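Local coordinates for protein Rubredoxin\:oxygen oxidoreductase (Desulfovibrio gigas, PDB 1E5D) that catalyses the four-electron reduction of dioxygen to two water molecules at a diiron centre, and carries FMN in a flavodoxin-like domain, at residues 13-18 against 56-61; 220-225 against 234-239; 252-257 against 298-303; 278-283 against 392-397. All coordinates share one frame; numbering follows the deposited sequence.

Contact 1. Residues 13-18 against 56-61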
loop_
_atom_site.group_PDB
_atom_site.type_symbol
_atom_site.label_atom_id
_atom_site.label_comp_id
_atom_site.label_asym_id
_atom_site.label_seq_id
_atom_site.Cartn_x
_atom_site.Cartn_y
_atom_site.Cartn_z
ATOM N N VAL A 13 34.448 1.263 -11.903
ATOM C CA VAL A 13 33.721 1.683 -13.103
ATOM C C VAL A 13 32.226 1.470 -12.888
ATOM O O VAL A 13 31.817 0.735 -11.985
ATOM C CB VAL A 13 34.167 0.925 -14.364
ATOM C CG1 VAL A 13 35.546 1.386 -14.808
ATOM C CG2 VAL A 13 34.175 -0.577 -14.117
ATOM N N GLY A 14 31.400 2.106 -13.714
ATOM C CA GLY A 14 29.964 1.894 -13.672
ATOM C C GLY A 14 29.151 3.147 -13.895
ATOM O O GLY A 14 29.465 3.978 -14.745
ATOM N N ALA A 15 28.077 3.310 -13.114
ATOM C CA ALA A 15 27.207 4.455 -13.327
ATOM C C ALA A 15 26.602 4.970 -12.032
ATOM O O ALA A 15 26.170 4.207 -11.172
ATOM C CB ALA A 15 26.095 4.076 -14.296
ATOM N N ILE A 16 26.584 6.291 -11.949
ATOM C CA ILE A 16 25.889 7.015 -10.906
ATOM C C ILE A 16 24.442 7.240 -11.339
ATOM O O ILE A 16 24.187 7.839 -12.382
ATOM C CB ILE A 16 26.523 8.373 -10.575
ATOM C CG1 ILE A 16 28.045 8.352 -10.475
ATOM C CG2 ILE A 16 25.907 8.912 -9.296
ATOM C CD1 ILE A 16 28.610 9.054 -9.261
ATOM N N ASP A 17 23.519 6.743 -10.526
ATOM C CA ASP A 17 22.105 6.893 -10.885
ATOM C C ASP A 17 21.437 7.941 -10.004
ATOM O O ASP A 17 20.728 7.641 -9.041
ATOM C CB ASP A 17 21.447 5.525 -10.789
ATOM C CG ASP A 17 20.079 5.442 -11.422
ATOM O OD1 ASP A 17 19.429 6.497 -11.540
ATOM O OD2 ASP A 17 19.654 4.323 -11.782
ATOM N N TRP A 18 21.669 9.210 -10.334
ATOM C CA TRP A 18 21.135 10.326 -9.572
ATOM C C TRP A 18 19.627 10.275 -9.354
ATOM O O TRP A 18 19.156 10.655 -8.284
ATOM C CB TRP A 18 21.450 11.628 -10.302
ATOM C CG TRP A 18 22.888 11.894 -10.585
ATOM C CD1 TRP A 18 23.613 11.564 -11.689
ATOM C CD2 TRP A 18 23.790 12.576 -9.705
ATOM N NE1 TRP A 18 24.911 11.999 -11.552
ATOM C CE2 TRP A 18 25.040 12.621 -10.343
ATOM C CE3 TRP A 18 23.634 13.148 -8.441
ATOM C CZ2 TRP A 18 26.147 13.224 -9.746
ATOM C CZ3 TRP A 18 24.737 13.743 -7.854
ATOM C CH2 TRP A 18 25.976 13.777 -8.507
ATOM N N LYS A 56 25.115 -0.327 -19.465
ATOM C CA LYS A 56 26.220 -1.045 -20.100
ATOM C C LYS A 56 27.150 -0.070 -20.808
ATOM O O LYS A 56 28.375 -0.152 -20.723
ATOM C CB LYS A 56 25.682 -2.090 -21.071
ATOM C CG LYS A 56 24.857 -1.484 -22.196
ATOM C CD LYS A 56 24.626 -2.477 -23.320
ATOM C CE LYS A 56 23.334 -3.254 -23.111
ATOM N NZ LYS A 56 23.588 -4.567 -22.456
ATOM N N GLY A 57 26.587 0.914 -21.501
ATOM C CA GLY A 57 27.409 1.914 -22.165
ATOM C C GLY A 57 28.315 2.676 -21.224
ATOM O O GLY A 57 29.520 2.783 -21.461
ATOM N N GLU A 58 27.767 3.231 -20.136
ATOM C CA GLU A 58 28.644 3.962 -19.227
ATOM C C GLU A 58 29.714 3.032 -18.669
ATOM O O GLU A 58 30.836 3.453 -18.409
ATOM C CB GLU A 58 27.875 4.580 -18.067
ATOM C CG GLU A 58 26.770 5.538 -18.459
ATOM C CD GLU A 58 26.587 6.631 -17.420
ATOM O OE1 GLU A 58 27.194 6.516 -16.333
ATOM O OE2 GLU A 58 25.834 7.587 -17.710
ATOM N N LEU A 59 29.351 1.766 -18.478
ATOM C CA LEU A 59 30.323 0.819 -17.937
ATOM C C LEU A 59 31.452 0.610 -18.936
ATOM O O LEU A 59 32.628 0.702 -18.590
ATOM C CB LEU A 59 29.652 -0.504 -17.569
ATOM C CG LEU A 59 30.557 -1.666 -17.169
ATOM C CD1 LEU A 59 31.366 -1.334 -15.920
ATOM C CD2 LEU A 59 29.743 -2.929 -16.941
ATOM N N LEU A 60 31.093 0.330 -20.190
ATOM C CA LEU A 60 32.128 0.025 -21.178
ATOM C C LEU A 60 33.022 1.236 -21.416
ATOM O O LEU A 60 34.231 1.101 -21.600
ATOM C CB LEU A 60 31.503 -0.449 -22.485
ATOM C CG LEU A 60 30.944 -1.874 -22.494
ATOM C CD1 LEU A 60 30.004 -2.057 -23.676
ATOM C CD2 LEU A 60 32.077 -2.885 -22.515
ATOM N N CYS A 61 32.413 2.416 -21.402
ATOM C CA CYS A 61 33.173 3.644 -21.582
ATOM C C CYS A 61 34.225 3.758 -20.486
ATOM O O CYS A 61 35.390 4.056 -20.736
ATOM C CB CYS A 61 32.255 4.864 -21.558
ATOM S SG CYS A 61 32.339 5.942 -23.013
HETATM O O HOH W 1 27.424 8.179 -13.981
#
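V13 and L59 make the tight half of this contact, where strand 10-17 of the metallo-beta-lactamase fold, next to the outermost strand of its sheet, meets the flanking helix 56-64. The two side chains cross at about a right angle, and V13 CG2 lies only 3.4 Å from L59 CD1. L59 holds CG anti to its backbone N (chi1 172°); with chi2 at 62°, this directs CD1 at V13. Both residues also touch A37 of the adjacent strand 33-40, so this end is buried. At G14 the strand turns a corner with phi at 142°, a backbone shape in which a CB would press on the carbonyl O of V13. G14 CA comes within 4.4 Å of L59 CA, and G14 O lies 3.7 Å from E58 CB. Beyond the corner the fit is looser and more polar. A15 CB approaches E58 OE1 at 3.4 Å, a van der Waals touch, and no direct hydrogen bond joins the segments. Partly exposed E58 instead shares OE1 between the side-chain amide of Q2 and a bridging water. That water donates to E58 OE1 and accepts from the backbone of I16, with 2.9 Å from its oxygen to I16 N.

Contact 2. Residues 220-225 against 234-239; sequences EFICPD and DQCTFA
In the second beta-sheet of the metallo-beta-lactamase domain, I222 of strand 221-224 meets C236 of helix 233-248, the helix that follows the short antiparallel strand 230-231. The axes of strand and helix segments approach to 8.0 Å, with their N-to-C directions 53° apart, so the helix runs obliquely over the strand. Contact is entirely by packing, with no hydrogen bond between the segments. C236 is the main intruder: its sulfur is laid on the strand backbone, 3.4 Å from E220 C and equally 3.4 Å from I222 N. The chi1 of -66° places SG anti to the cysteine's own carbonyl carbon, which turns it out from the helix onto the peptide groups entering the strand. I222 points its side chain toward the helix, and its extended CG1-CD1 arm (chi2 158°) ends there, with CD1 3.7 Å from C236 CB. Three residues on, almost a full turn, the same methyl stands 4.0 Å from A239 CB. That spacing puts C236 and A239 on one helix face, so a single isoleucine methyl touches two successive points of it. Around this core, F230 of the neighbouring strand touches I222, C236 and A239, and F167 also touches I222 and A239. At the start of the strand E220 points away from the helix and makes a salt bridge with K159. On the helix's flank F238 packs against helix 183-198, and strand 221-224 itself lies between strands 160-164 and 230-231 in the sheet.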
loop_
_atom_site.group_PDB
_atom_site.type_symbol
_atom_site.label_atom_id
_atom_site.label_comp_id
_atom_site.label_asym_id
_atom_site.label_seq_id
_atom_site.Cartn_x
_atom_site.Cartn_y
_atom_site.Cartn_z
ATOM N N GLU A 220 41.308 -2.768 3.875
ATOM C CA GLU A 220 41.712 -1.377 3.782
ATOM C C GLU A 220 40.723 -0.641 2.875
ATOM O O GLU A 220 40.561 0.567 2.941
ATOM C CB GLU A 220 43.135 -1.235 3.251
ATOM C CG GLU A 220 44.075 -0.536 4.224
ATOM C CD GLU A 220 45.221 -1.411 4.684
ATOM O OE1 GLU A 220 46.266 -1.422 3.998
ATOM O OE2 GLU A 220 45.100 -2.086 5.728
ATOM N N PHE A 221 40.065 -1.429 2.041
ATOM C CA PHE A 221 39.044 -1.016 1.114
ATOM C C PHE A 221 37.878 -1.992 1.054
ATOM O O PHE A 221 38.079 -3.181 0.776
ATOM C CB PHE A 221 39.636 -0.948 -0.295
ATOM C CG PHE A 221 40.575 0.217 -0.517
ATOM C CD1 PHE A 221 40.059 1.467 -0.815
ATOM C CD2 PHE A 221 41.945 0.038 -0.425
ATOM C CE1 PHE A 221 40.917 2.530 -1.027
ATOM C CE2 PHE A 221 42.806 1.098 -0.644
ATOM C CZ PHE A 221 42.286 2.344 -0.943
ATOM N N ILE A 222 36.660 -1.503 1.288
ATOM C CA ILE A 222 35.514 -2.356 0.969
ATOM C C ILE A 222 34.764 -1.760 -0.224
ATOM O O ILE A 222 34.432 -0.584 -0.198
ATOM C CB ILE A 222 34.533 -2.558 2.128
ATOM C CG1 ILE A 222 35.150 -3.355 3.275
ATOM C CG2 ILE A 222 33.249 -3.191 1.605
ATOM C CD1 ILE A 222 34.475 -3.165 4.615
ATOM N N CYS A 223 34.543 -2.587 -1.223
ATOM C CA CYS A 223 33.989 -2.200 -2.509
ATOM C C CYS A 223 32.654 -2.887 -2.772
ATOM O O CYS A 223 32.606 -4.015 -3.261
ATOM C CB CYS A 223 35.000 -2.540 -3.612
ATOM S SG CYS A 223 36.635 -1.802 -3.346
ATOM N N PRO A 224 31.575 -2.194 -2.421
ATOM C CA PRO A 224 30.215 -2.675 -2.674
ATOM C C PRO A 224 29.657 -2.237 -4.032
ATOM O O PRO A 224 30.193 -1.344 -4.695
ATOM C CB PRO A 224 29.443 -2.010 -1.529
ATOM C CG PRO A 224 30.127 -0.707 -1.332
ATOM C CD PRO A 224 31.565 -0.897 -1.723
ATOM N N ASP A 225 28.570 -2.888 -4.426
ATOM C CA ASP A 225 27.813 -2.686 -5.642
ATOM C C ASP A 225 27.180 -1.303 -5.758
ATOM O O ASP A 225 27.028 -0.825 -6.875
ATOM C CB ASP A 225 26.649 -3.686 -5.698
ATOM C CG ASP A 225 27.079 -5.052 -6.182
ATOM O OD1 ASP A 225 28.216 -5.175 -6.677
ATOM O OD2 ASP A 225 26.281 -6.000 -6.028
ATOM N N ASP A 234 40.135 2.037 9.116
ATOM C CA ASP A 234 39.185 2.506 10.134
ATOM C C ASP A 234 37.774 2.467 9.554
ATOM O O ASP A 234 36.851 1.936 10.158
ATOM C CB ASP A 234 39.561 3.888 10.644
ATOM C CG ASP A 234 39.573 4.949 9.567
ATOM O OD1 ASP A 234 40.099 4.632 8.479
ATOM O OD2 ASP A 234 39.046 6.054 9.798
ATOM N N GLN A 235 37.644 3.017 8.354
ATOM C CA GLN A 235 36.387 3.032 7.627
ATOM C C GLN A 235 35.857 1.620 7.450
ATOM O O GLN A 235 34.697 1.301 7.704
ATOM C CB GLN A 235 36.603 3.723 6.280
ATOM C CG GLN A 235 36.993 5.189 6.434
ATOM C CD GLN A 235 35.791 6.033 6.822
ATOM O OE1 GLN A 235 35.652 6.441 7.971
ATOM N NE2 GLN A 235 34.920 6.283 5.852
ATOM N N CYS A 236 36.750 0.735 7.012
ATOM C CA CYS A 236 36.294 -0.642 6.826
ATOM C C CYS A 236 35.865 -1.257 8.143
ATOM O O CYS A 236 35.001 -2.133 8.187
ATOM C CB CYS A 236 37.418 -1.437 6.154
ATOM S SG CYS A 236 37.715 -0.822 4.470
ATOM N N THR A 237 36.471 -0.793 9.237
ATOM C CA THR A 237 36.126 -1.381 10.534
ATOM C C THR A 237 34.780 -0.829 10.984
ATOM O O THR A 237 33.955 -1.551 11.543
ATOM C CB THR A 237 37.215 -1.135 11.586
ATOM O OG1 THR A 237 38.388 -1.893 11.238
ATOM C CG2 THR A 237 36.776 -1.636 12.956
ATOM N N PHE A 238 34.593 0.451 10.703
ATOM C CA PHE A 238 33.297 1.096 10.888
ATOM C C PHE A 238 32.198 0.282 10.207
ATOM O O PHE A 238 31.227 -0.106 10.864
ATOM C CB PHE A 238 33.351 2.512 10.336
ATOM C CG PHE A 238 32.054 3.292 10.399
ATOM C CD1 PHE A 238 31.546 3.738 11.607
ATOM C CD2 PHE A 238 31.356 3.577 9.239
ATOM C CE1 PHE A 238 30.365 4.462 11.655
ATOM C CE2 PHE A 238 30.179 4.302 9.280
ATOM C CZ PHE A 238 29.678 4.750 10.489
ATOM N N ALA A 239 32.344 0.014 8.910
ATOM C CA ALA A 239 31.346 -0.732 8.157
ATOM C C ALA A 239 30.963 -2.038 8.846
ATOM O O ALA A 239 29.781 -2.348 9.037
ATOM C CB ALA A 239 31.827 -1.049 6.742
#

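Contact 3. Residues 252-257 against 298-303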
loop_
_atom_site.group_PDB
_atom_site.type_symbol
_atom_site.label_atom_id
_atom_site.label_comp_id
_atom_site.label_asym_id
_atom_site.label_seq_id
_atom_site.Cartn_x
_atom_site.Cartn_y
_atom_site.Cartn_z
ATOM N N THR A 252 16.477 0.138 21.703
ATOM C CA THR A 252 16.747 1.455 22.230
ATOM C C THR A 252 15.436 2.038 22.765
ATOM O O THR A 252 14.368 1.434 22.627
ATOM C CB THR A 252 17.334 2.410 21.184
ATOM O OG1 THR A 252 16.365 2.583 20.143
ATOM C CG2 THR A 252 18.573 1.826 20.534
ATOM N N ASN A 253 15.523 3.211 23.366
ATOM C CA ASN A 253 14.408 3.916 23.971
ATOM C C ASN A 253 13.532 4.608 22.935
ATOM O O ASN A 253 12.829 5.568 23.237
ATOM C CB ASN A 253 14.956 4.968 24.944
ATOM C CG ASN A 253 14.055 5.182 26.140
ATOM O OD1 ASN A 253 13.190 4.354 26.421
ATOM N ND2 ASN A 253 14.270 6.297 26.828
ATOM N N LYS A 254 13.579 4.129 21.702
ATOM C CA LYS A 254 12.862 4.714 20.581
ATOM C C LYS A 254 11.555 3.974 20.322
ATOM O O LYS A 254 11.488 2.748 20.251
ATOM C CB LYS A 254 13.748 4.687 19.342
ATOM C CG LYS A 254 13.204 5.440 18.140
ATOM C CD LYS A 254 14.269 5.531 17.062
ATOM C CE LYS A 254 13.682 5.464 15.666
ATOM N NZ LYS A 254 14.733 5.121 14.668
ATOM N N VAL A 255 10.499 4.772 20.189
ATOM C CA VAL A 255 9.186 4.212 19.888
ATOM C C VAL A 255 8.738 4.760 18.536
ATOM O O VAL A 255 8.746 5.961 18.287
ATOM C CB VAL A 255 8.166 4.524 20.993
ATOM C CG1 VAL A 255 6.798 3.942 20.672
ATOM C CG2 VAL A 255 8.631 3.988 22.341
ATOM N N VAL A 256 8.370 3.861 17.640
ATOM C CA VAL A 256 7.819 4.150 16.340
ATOM C C VAL A 256 6.327 3.824 16.376
ATOM O O VAL A 256 5.919 2.683 16.589
ATOM C CB VAL A 256 8.454 3.318 15.214
ATOM C CG1 VAL A 256 7.618 3.449 13.940
ATOM C CG2 VAL A 256 9.891 3.726 14.965
ATOM N N ILE A 257 5.519 4.848 16.175
ATOM C CA ILE A 257 4.080 4.685 16.063
ATOM C C ILE A 257 3.663 4.865 14.608
ATOM O O ILE A 257 3.913 5.905 13.990
ATOM C CB ILE A 257 3.339 5.706 16.937
ATOM C CG1 ILE A 257 3.658 5.610 18.429
ATOM C CG2 ILE A 257 1.843 5.619 16.687
ATOM C CD1 ILE A 257 3.339 6.874 19.204
ATOM N N MET A 298 10.282 1.269 8.101
ATOM C CA MET A 298 11.190 0.181 8.452
ATOM C C MET A 298 12.512 0.730 8.967
ATOM O O MET A 298 13.073 0.252 9.944
ATOM C CB MET A 298 11.429 -0.733 7.250
ATOM C CG MET A 298 12.377 -1.890 7.529
ATOM S SD MET A 298 11.704 -3.007 8.786
ATOM C CE MET A 298 13.225 -3.707 9.433
ATOM N N SER A 299 13.016 1.758 8.288
ATOM C CA SER A 299 14.322 2.275 8.691
ATOM C C SER A 299 14.251 2.785 10.121
ATOM O O SER A 299 15.190 2.617 10.893
ATOM C CB SER A 299 14.801 3.390 7.760
ATOM O OG SER A 299 14.898 2.912 6.424
ATOM N N GLU A 300 13.117 3.412 10.442
ATOM C CA GLU A 300 12.968 3.950 11.790
ATOM C C GLU A 300 12.837 2.797 12.771
ATOM O O GLU A 300 13.263 2.867 13.914
ATOM C CB GLU A 300 11.759 4.878 11.876
ATOM C CG GLU A 300 11.873 6.142 11.038
ATOM C CD GLU A 300 13.108 6.965 11.351
ATOM O OE1 GLU A 300 13.678 6.804 12.455
ATOM O OE2 GLU A 300 13.511 7.784 10.495
ATOM N N ILE A 301 12.227 1.714 12.287
ATOM C CA ILE A 301 11.935 0.603 13.186
ATOM C C ILE A 301 13.200 -0.189 13.492
ATOM O O ILE A 301 13.291 -0.832 14.536
ATOM C CB ILE A 301 10.856 -0.323 12.602
ATOM C CG1 ILE A 301 9.427 0.217 12.737
ATOM C CG2 ILE A 301 10.939 -1.715 13.216
ATOM C CD1 ILE A 301 8.457 -0.539 11.855
ATOM N N SER A 302 14.154 -0.128 12.573
ATOM C CA SER A 302 15.391 -0.880 12.687
ATOM C C SER A 302 16.040 -0.737 14.058
ATOM O O SER A 302 16.504 -1.712 14.643
ATOM C CB SER A 302 16.378 -0.427 11.597
ATOM O OG SER A 302 16.834 0.883 11.872
ATOM N N ASP A 303 16.062 0.481 14.594
ATOM C CA ASP A 303 16.689 0.698 15.892
ATOM C C ASP A 303 15.664 1.113 16.936
ATOM O O ASP A 303 16.021 1.617 18.005
ATOM C CB ASP A 303 17.800 1.747 15.758
ATOM C CG ASP A 303 17.262 3.046 15.183
ATOM O OD1 ASP A 303 16.149 3.014 14.607
ATOM O OD2 ASP A 303 17.931 4.093 15.301
#
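K254 reaches across to E300 and D303, and its ammonium group is gripped by three oxygens in a salt-bridge network at one end of the flavodoxin-like alpha/beta fold. NZ is modelled 2.5 Å from D303 OD1, a salt bridge that meets the carboxylate on its syn side, 26° out of plane. A second salt bridge, NZ to E300 OE1 at 3.0 Å, arrives nearly along that oxygen's C-O bond. The third partner is a backbone one: K254 NZ bonds E300 O at 2.8 Å, in the carbonyl plane on a lone pair. The lysine thus ties a helix-end carbonyl and two acidic groups to the strand, and probably offsets the repulsion between E300 O and D303 OD1, two acceptors 3.0 Å apart. E300 has a further partner through OE2, R188 of helix 183-198. Nearby, T252 OG1 donates to D303 O, though the modelled separation is too short to be trusted. Deeper in, the polar end gives way to apolar packing of strand 254-259 on helix 294-302, roughly antiparallel, the segment axes at 154°. V256 CG2 lies beside E300, 3.8 Å from its CB. The other branch crosses I301 at about a right angle, with V256 CG1 3.9 Å from I301 CG1.

Contact 4. Residues 278-283 against 392-397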
loop_
_atom_site.group_PDB
_atom_site.type_symbol
_atom_site.label_atom_id
_atom_site.label_comp_id
_atom_site.label_asym_id
_atom_site.label_seq_id
_atom_site.Cartn_x
_atom_site.Cartn_y
_atom_site.Cartn_z
ATOM N N ARG A 278 6.721 10.181 25.103
ATOM C CA ARG A 278 7.743 11.205 25.368
ATOM C C ARG A 278 7.841 11.402 26.883
ATOM O O ARG A 278 8.940 11.389 27.442
ATOM C CB ARG A 278 7.418 12.485 24.617
ATOM C CG ARG A 278 8.200 13.726 24.995
ATOM C CD ARG A 278 7.463 15.002 24.605
ATOM N NE ARG A 278 6.178 15.093 25.296
ATOM C CZ ARG A 278 5.824 15.976 26.217
ATOM N NH1 ARG A 278 6.663 16.921 26.620
ATOM N NH2 ARG A 278 4.606 15.922 26.752
ATOM N N ASP A 279 6.674 11.543 27.507
ATOM C CA ASP A 279 6.561 11.741 28.946
ATOM C C ASP A 279 7.328 10.674 29.721
ATOM O O ASP A 279 7.941 10.976 30.741
ATOM C CB ASP A 279 5.100 11.725 29.388
ATOM C CG ASP A 279 4.520 13.114 29.555
ATOM O OD1 ASP A 279 5.284 14.060 29.837
ATOM O OD2 ASP A 279 3.289 13.256 29.400
ATOM N N GLU A 280 7.285 9.451 29.209
ATOM C CA GLU A 280 8.024 8.338 29.778
ATOM C C GLU A 280 9.496 8.374 29.396
ATOM O O GLU A 280 10.233 7.410 29.601
ATOM C CB GLU A 280 7.407 7.011 29.319
ATOM C CG GLU A 280 5.965 6.834 29.780
ATOM C CD GLU A 280 5.814 6.938 31.288
ATOM O OE1 GLU A 280 6.496 6.165 31.995
ATOM O OE2 GLU A 280 5.024 7.790 31.748
ATOM N N GLY A 281 9.938 9.488 28.814
ATOM C CA GLY A 281 11.316 9.602 28.381
ATOM C C GLY A 281 11.686 8.759 27.178
ATOM O O GLY A 281 12.829 8.328 27.025
ATOM N N CYS A 282 10.733 8.503 26.283
ATOM C CA CYS A 282 11.093 7.825 25.044
ATOM C C CYS A 282 11.293 8.821 23.917
ATOM O O CYS A 282 10.774 9.934 23.965
ATOM C CB CYS A 282 10.005 6.840 24.624
ATOM S SG CYS A 282 9.687 5.565 25.861
ATOM N N THR A 283 12.040 8.436 22.889
ATOM C CA THR A 283 12.063 9.205 21.653
ATOM C C THR A 283 10.939 8.644 20.779
ATOM O O THR A 283 10.789 7.419 20.691
ATOM C CB THR A 283 13.345 9.131 20.815
ATOM O OG1 THR A 283 14.517 8.969 21.609
ATOM C CG2 THR A 283 13.494 10.453 20.058
ATOM N N ILE A 392 3.909 -0.283 28.082
ATOM C CA ILE A 392 4.938 -0.604 27.091
ATOM C C ILE A 392 6.264 0.053 27.447
ATOM O O ILE A 392 7.322 -0.587 27.455
ATOM C CB ILE A 392 4.474 -0.196 25.681
ATOM C CG1 ILE A 392 3.353 -1.082 25.134
ATOM C CG2 ILE A 392 5.652 -0.151 24.723
ATOM C CD1 ILE A 392 2.493 -0.439 24.069
ATOM N N ALA A 393 6.256 1.349 27.769
ATOM C CA ALA A 393 7.527 1.984 28.119
ATOM C C ALA A 393 8.176 1.311 29.322
ATOM O O ALA A 393 9.398 1.193 29.386
ATOM C CB ALA A 393 7.333 3.458 28.404
ATOM N N ARG A 394 7.358 0.876 30.278
ATOM C CA ARG A 394 7.933 0.247 31.465
ATOM C C ARG A 394 8.715 -0.979 31.011
ATOM O O ARG A 394 9.860 -1.206 31.377
ATOM C CB ARG A 394 6.869 -0.156 32.476
ATOM C CG ARG A 394 7.068 0.408 33.871
ATOM C CD ARG A 394 5.822 1.105 34.391
ATOM N NE ARG A 394 5.967 2.557 34.430
ATOM C CZ ARG A 394 5.132 3.384 35.049
ATOM N NH1 ARG A 394 4.077 2.900 35.693
ATOM N NH2 ARG A 394 5.341 4.694 35.031
ATOM N N ALA A 395 8.036 -1.754 30.169
ATOM C CA ALA A 395 8.646 -2.969 29.635
ATOM C C ALA A 395 9.904 -2.641 28.844
ATOM O O ALA A 395 10.893 -3.373 28.933
ATOM C CB ALA A 395 7.636 -3.707 28.774
ATOM N N LEU A 396 9.866 -1.555 28.079
ATOM C CA LEU A 396 11.037 -1.130 27.314
ATOM C C LEU A 396 12.232 -0.918 28.247
ATOM O O LEU A 396 13.277 -1.534 28.059
ATOM C CB LEU A 396 10.772 0.157 26.541
ATOM C CG LEU A 396 11.284 0.258 25.105
ATOM C CD1 LEU A 396 11.370 1.726 24.699
ATOM C CD2 LEU A 396 12.620 -0.442 24.921
ATOM N N LYS A 397 12.046 -0.049 29.231
ATOM C CA LYS A 397 13.084 0.296 30.194
ATOM C C LYS A 397 13.774 -0.945 30.753
ATOM O O LYS A 397 15.002 -1.040 30.711
ATOM C CB LYS A 397 12.496 1.128 31.337
ATOM C CG LYS A 397 12.604 2.630 31.134
ATOM C CD LYS A 397 11.419 3.370 31.730
ATOM C CE LYS A 397 11.089 4.636 30.952
ATOM N NZ LYS A 397 9.795 5.231 31.393
#
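A lysine from the last helix of the chain reaches over to a backbone carbonyl at the end of another: K397 NZ donates to E280 O at 2.9 Å. The C=O...N angle is 128°, and the donor lies in the carbonyl plane on a lone pair. E280 is the first residue beyond helix 265-279 to leave helical angles, and G281, with phi 71°, is the C-prime residue of a Schellman motif, in which C282 N bonds back to F277 O and G281 N to R278 O. The lysine therefore meets a carbonyl of the very turn that ends the helix. The same ammonium group also pairs, more distantly, with the glutamate's own carboxylate, 3.5 Å from NZ to E280 OE1. This oxygen has a second cationic neighbour in R394 NH2 at 3.6 Å; here the carboxylate and guanidinium planes are 68° apart, so the pairing is one of charges rather than a flat two-point clasp. The glutamate bends at chi2, which brings its carboxylate round toward both cationic groups, while OE2 has a weak hydrogen bond to Q390. Beneath the charged rim lies the apolar part. E280 CB sits 3.7 Å from A393 CB, and C282 SG approaches the same methyl to 4.1 Å. The sulfur also lies 4.3 Å from L396 CD1. Further in, I392 touches F277, extending the seam between the helices. Such a pairing of the first and last helices of the domain, 265-279 and 379-400, on one face of a five-stranded parallel sheet belongs to the flavodoxin-like fold.

Contacts 1 and 2 lie in the metallo-beta-lactamase part, their centres 22 Å apart and nearest atoms about 7 Å apart. The A15 side chain is about 10 Å from those of D83 and H226, the I222 side chain about 10 Å from that of D165, and each about 13 Å from the mu-oxo-diiron cluster. Contacts 3 and 4 belong to the flavodoxin-like part, away from the diiron and FMN sites. Their centres are 13 Å apart, and they join through neighbouring strands by probable hydrogen bonds, V255 N to T283 O at 2.7 Å and T283 N to N253 O at 3.0 Å. Helix 233-248 of contact 2 is followed in the chain by strand 254-259 of contact 3.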